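Local coordinates for protein UDP-glucose 4-epimerase (Brucella ovis, PDB 4WOK) that binds NAD and probably interconverts UDP-glucose and UDP-galactose by epimerisation at the sugar C4, at residues G18-I23 with D42-G47. The protein carries 2 engineered substitutions. Sequence-based numbering, arbitrary orientation.
Sequences GGAGFI and DNLSTG. With NAD (nicotinamide-adenine-dinucleotide), chain B.
D42 reaches from the end of strand 37-42 to A20 in the glycine-rich turn of the Rossmann fold. That turn links strand 13-17 to helix 22-33, and G18 and G21 fit the first two glycines of the GxxGxxG motif of extended short-chain dehydrogenases. D42 CB lies 3.8 Å from A20 CB. CG stands anti to the backbone N (chi1 -161°), which carries the carboxylate over to the turn and the adenosine ribose of NAD. D42 OD2 accepts from A20 N at 2.9 Å, and this N-H comes from above the carboxylate plane. The ribose hydroxyl O3B of NAD also donates to D42 OD2 at 2.6 Å. The other hydroxyl, O2B of NAD, donates to D42 OD1 at 2.7 Å. L44 N closes an Asx turn on the anti lone pair of OD1. Four bonds therefore grip the carboxylate and probably fix its rotation. An acidic residue holding both ribose hydroxyls at the end of the second strand is characteristic of NAD-binding Rossmann folds.

A20 CB also touches L44 CD2, a small apolar contact beside the polar one. The CA atoms of G21 and G47 lie 4.1 Å apart. Neither glycine has a side chain, so the ribose lies close against the backbone, with O3B of NAD 3.0 Å from G21 N. T46 N and G47 N both donate to O2B of NAD. The diphosphate meets the start of helix 22-33, where F22 N gives a nearly straight bond (174°) to O2A of NAD and I23 N binds O1N. From the other segment, T46 OG1 donates to O1A of NAD at 2.7 Å.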
loop_
_atom_site.group_PDB
_atom_site.type_symbol
_atom_site.label_atom_id
_atom_site.label_comp_id
_atom_site.label_asym_id
_atom_site.label_seq_id
_atom_site.Cartn_x
_atom_site.Cartn_y
_atom_site.Cartn_z
ATOM N N GLY A 18 -5.956 -1.199 -10.277
ATOM C CA GLY A 18 -4.588 -1.487 -9.857
ATOM C C GLY A 18 -4.473 -2.905 -9.306
ATOM O O GLY A 18 -3.499 -3.254 -8.630
ATOM N N GLY A 19 -5.466 -3.737 -9.612
ATOM C CA GLY A 19 -5.545 -5.096 -9.083
ATOM C C GLY A 19 -4.574 -6.132 -9.635
ATOM O O GLY A 19 -4.581 -7.294 -9.201
ATOM N N ALA A 20 -3.727 -5.731 -10.578
ATOM C CA ALA A 20 -2.681 -6.627 -11.088
ATOM C C ALA A 20 -1.355 -6.427 -10.346
ATOM O O ALA A 20 -0.366 -7.141 -10.590
ATOM C CB ALA A 20 -2.486 -6.402 -12.596
ATOM N N GLY A 21 -1.328 -5.446 -9.450
ATOM C CA GLY A 21 -0.115 -5.129 -8.705
ATOM C C GLY A 21 0.012 -5.936 -7.420
ATOM O O GLY A 21 -0.746 -6.867 -7.177
ATOM N N PHE A 22 0.979 -5.564 -6.595
ATOM C CA PHE A 22 1.301 -6.292 -5.367
ATOM C C PHE A 22 0.119 -6.318 -4.374
ATOM O O PHE A 22 -0.472 -7.375 -4.102
ATOM C CB PHE A 22 2.550 -5.655 -4.745
ATOM C CG PHE A 22 2.944 -6.215 -3.396
ATOM C CD1 PHE A 22 2.947 -7.586 -3.158
ATOM C CD2 PHE A 22 3.360 -5.360 -2.381
ATOM C CE1 PHE A 22 3.320 -8.094 -1.906
ATOM C CE2 PHE A 22 3.737 -5.854 -1.146
ATOM C CZ PHE A 22 3.724 -7.222 -0.905
ATOM N N ILE A 23 -0.255 -5.167 -3.837
ATOM C CA ILE A 23 -1.324 -5.153 -2.836
ATOM C C ILE A 23 -2.703 -5.461 -3.459
ATOM O O ILE A 23 -3.544 -6.114 -2.829
ATOM C CB ILE A 23 -1.358 -3.789 -2.113
ATOM C CG1 ILE A 23 0.029 -3.482 -1.533
ATOM C CG2 ILE A 23 -2.371 -3.786 -1.007
ATOM C CD1 ILE A 23 0.160 -2.054 -1.006
ATOM N N ASP A 42 -6.598 -2.506 -14.839
ATOM C CA ASP A 42 -5.162 -2.268 -14.607
ATOM C C ASP A 42 -4.480 -2.041 -15.934
ATOM O O ASP A 42 -4.833 -2.698 -16.920
ATOM C CB ASP A 42 -4.539 -3.475 -13.890
ATOM C CG ASP A 42 -3.222 -3.147 -13.213
ATOM O OD1 ASP A 42 -2.259 -2.767 -13.920
ATOM O OD2 ASP A 42 -3.147 -3.268 -11.973
ATOM N N ASN A 43 -3.514 -1.123 -15.993
ATOM C CA ASN A 43 -2.892 -0.851 -17.282
ATOM C C ASN A 43 -1.601 -1.642 -17.499
ATOM O O ASN A 43 -0.937 -1.480 -18.532
ATOM C CB ASN A 43 -2.640 0.664 -17.464
ATOM C CG ASN A 43 -1.582 1.235 -16.513
ATOM O OD1 ASN A 43 -1.005 0.536 -15.678
ATOM N ND2 ASN A 43 -1.326 2.532 -16.656
ATOM N N LEU A 44 -1.265 -2.476 -16.514
ATOM C CA LEU A 44 -0.055 -3.331 -16.488
ATOM C C LEU A 44 1.268 -2.571 -16.583
ATOM O O LEU A 44 2.306 -3.162 -16.920
ATOM C CB LEU A 44 -0.106 -4.379 -17.599
ATOM C CG LEU A 44 -1.373 -5.246 -17.578
ATOM C CD1 LEU A 44 -1.334 -6.275 -18.704
ATOM C CD2 LEU A 44 -1.570 -5.945 -16.197
ATOM N N SER A 45 1.247 -1.285 -16.246
ATOM C CA SER A 45 2.473 -0.484 -16.254
ATOM C C SER A 45 3.513 -1.000 -15.247
ATOM O O SER A 45 4.709 -1.040 -15.548
ATOM C CB SER A 45 2.156 0.986 -15.959
ATOM O OG SER A 45 1.407 1.113 -14.752
ATOM N N THR A 46 3.071 -1.383 -14.050
ATOM C CA THR A 46 3.991 -1.957 -13.056
ATOM C C THR A 46 3.473 -3.288 -12.504
ATOM O O THR A 46 4.209 -4.016 -11.831
ATOM C CB THR A 46 4.247 -0.987 -11.878
ATOM O OG1 THR A 46 3.003 -0.596 -11.291
ATOM C CG2 THR A 46 4.988 0.249 -12.358
ATOM N N GLY A 47 2.211 -3.595 -12.799
ATOM C CA GLY A 47 1.599 -4.849 -12.380
ATOM C C GLY A 47 1.762 -5.937 -13.421
ATOM O O GLY A 47 2.458 -5.747 -14.431
HETATM P PA NAD B . 2.116 -1.799 -7.586
HETATM O O1A NAD B . 2.770 -0.862 -8.584
HETATM O O2A NAD B . 2.460 -3.253 -7.447
HETATM O O5B NAD B . 0.449 -1.823 -8.059
HETATM C C5B NAD B . 0.104 -0.653 -8.770
HETATM C C4B NAD B . -0.915 -1.138 -9.834
HETATM O O4B NAD B . -1.574 -0.017 -10.439
HETATM C C3B NAD B . -0.042 -1.825 -10.889
HETATM O O3B NAD B . -0.648 -3.055 -11.201
HETATM C C2B NAD B . -0.099 -0.828 -12.073
HETATM O O2B NAD B . -0.021 -1.488 -13.274
HETATM C C1B NAD B . -1.527 -0.203 -11.867
HETATM N N9A NAD B . -1.618 1.169 -12.405
HETATM C C8A NAD B . -0.757 2.267 -12.188
HETATM N N7A NAD B . -1.171 3.375 -12.813
HETATM C C5A NAD B . -2.345 2.978 -13.466
HETATM C C6A NAD B . -3.243 3.683 -14.297
HETATM N N6A NAD B . -3.020 5.007 -14.597
HETATM N N1A NAD B . -4.328 3.050 -14.802
HETATM C C2A NAD B . -4.501 1.727 -14.483
HETATM N N3A NAD B . -3.718 0.921 -13.709
HETATM C C4A NAD B . -2.643 1.608 -13.213
HETATM O O3 NAD B . 2.196 -0.862 -6.282
HETATM P PN NAD B . 1.592 -1.464 -4.909
HETATM O O1N NAD B . 0.675 -2.651 -4.964
HETATM O O2N NAD B . 2.695 -1.263 -3.929
HETATM O O5D NAD B . 0.635 -0.216 -4.193
HETATM C C5D NAD B . -0.432 0.113 -4.936
HETATM C C4D NAD B . -1.214 1.125 -4.098
HETATM O O4D NAD B . -0.762 1.032 -2.686
HETATM C C3D NAD B . -0.856 2.553 -4.555
HETATM O O3D NAD B . -2.000 3.315 -4.339
HETATM C C2D NAD B . 0.244 2.922 -3.553
HETATM O O2D NAD B . 0.366 4.266 -3.304
HETATM C C1D NAD B . -0.424 2.322 -2.293
HETATM N N1N NAD B . 0.640 2.244 -1.170
HETATM C C2N NAD B . 1.623 1.265 -1.286
HETATM C C3N NAD B . 2.606 1.178 -0.265
HETATM C C7N NAD B . 3.677 0.126 -0.379
HETATM O O7N NAD B . 4.526 0.003 0.508
HETATM N N7N NAD B . 3.684 -0.692 -1.493
HETATM C C4N NAD B . 2.564 2.074 0.805
HETATM C C5N NAD B . 1.566 3.045 0.887
HETATM C C6N NAD B . 0.595 3.127 -0.121
#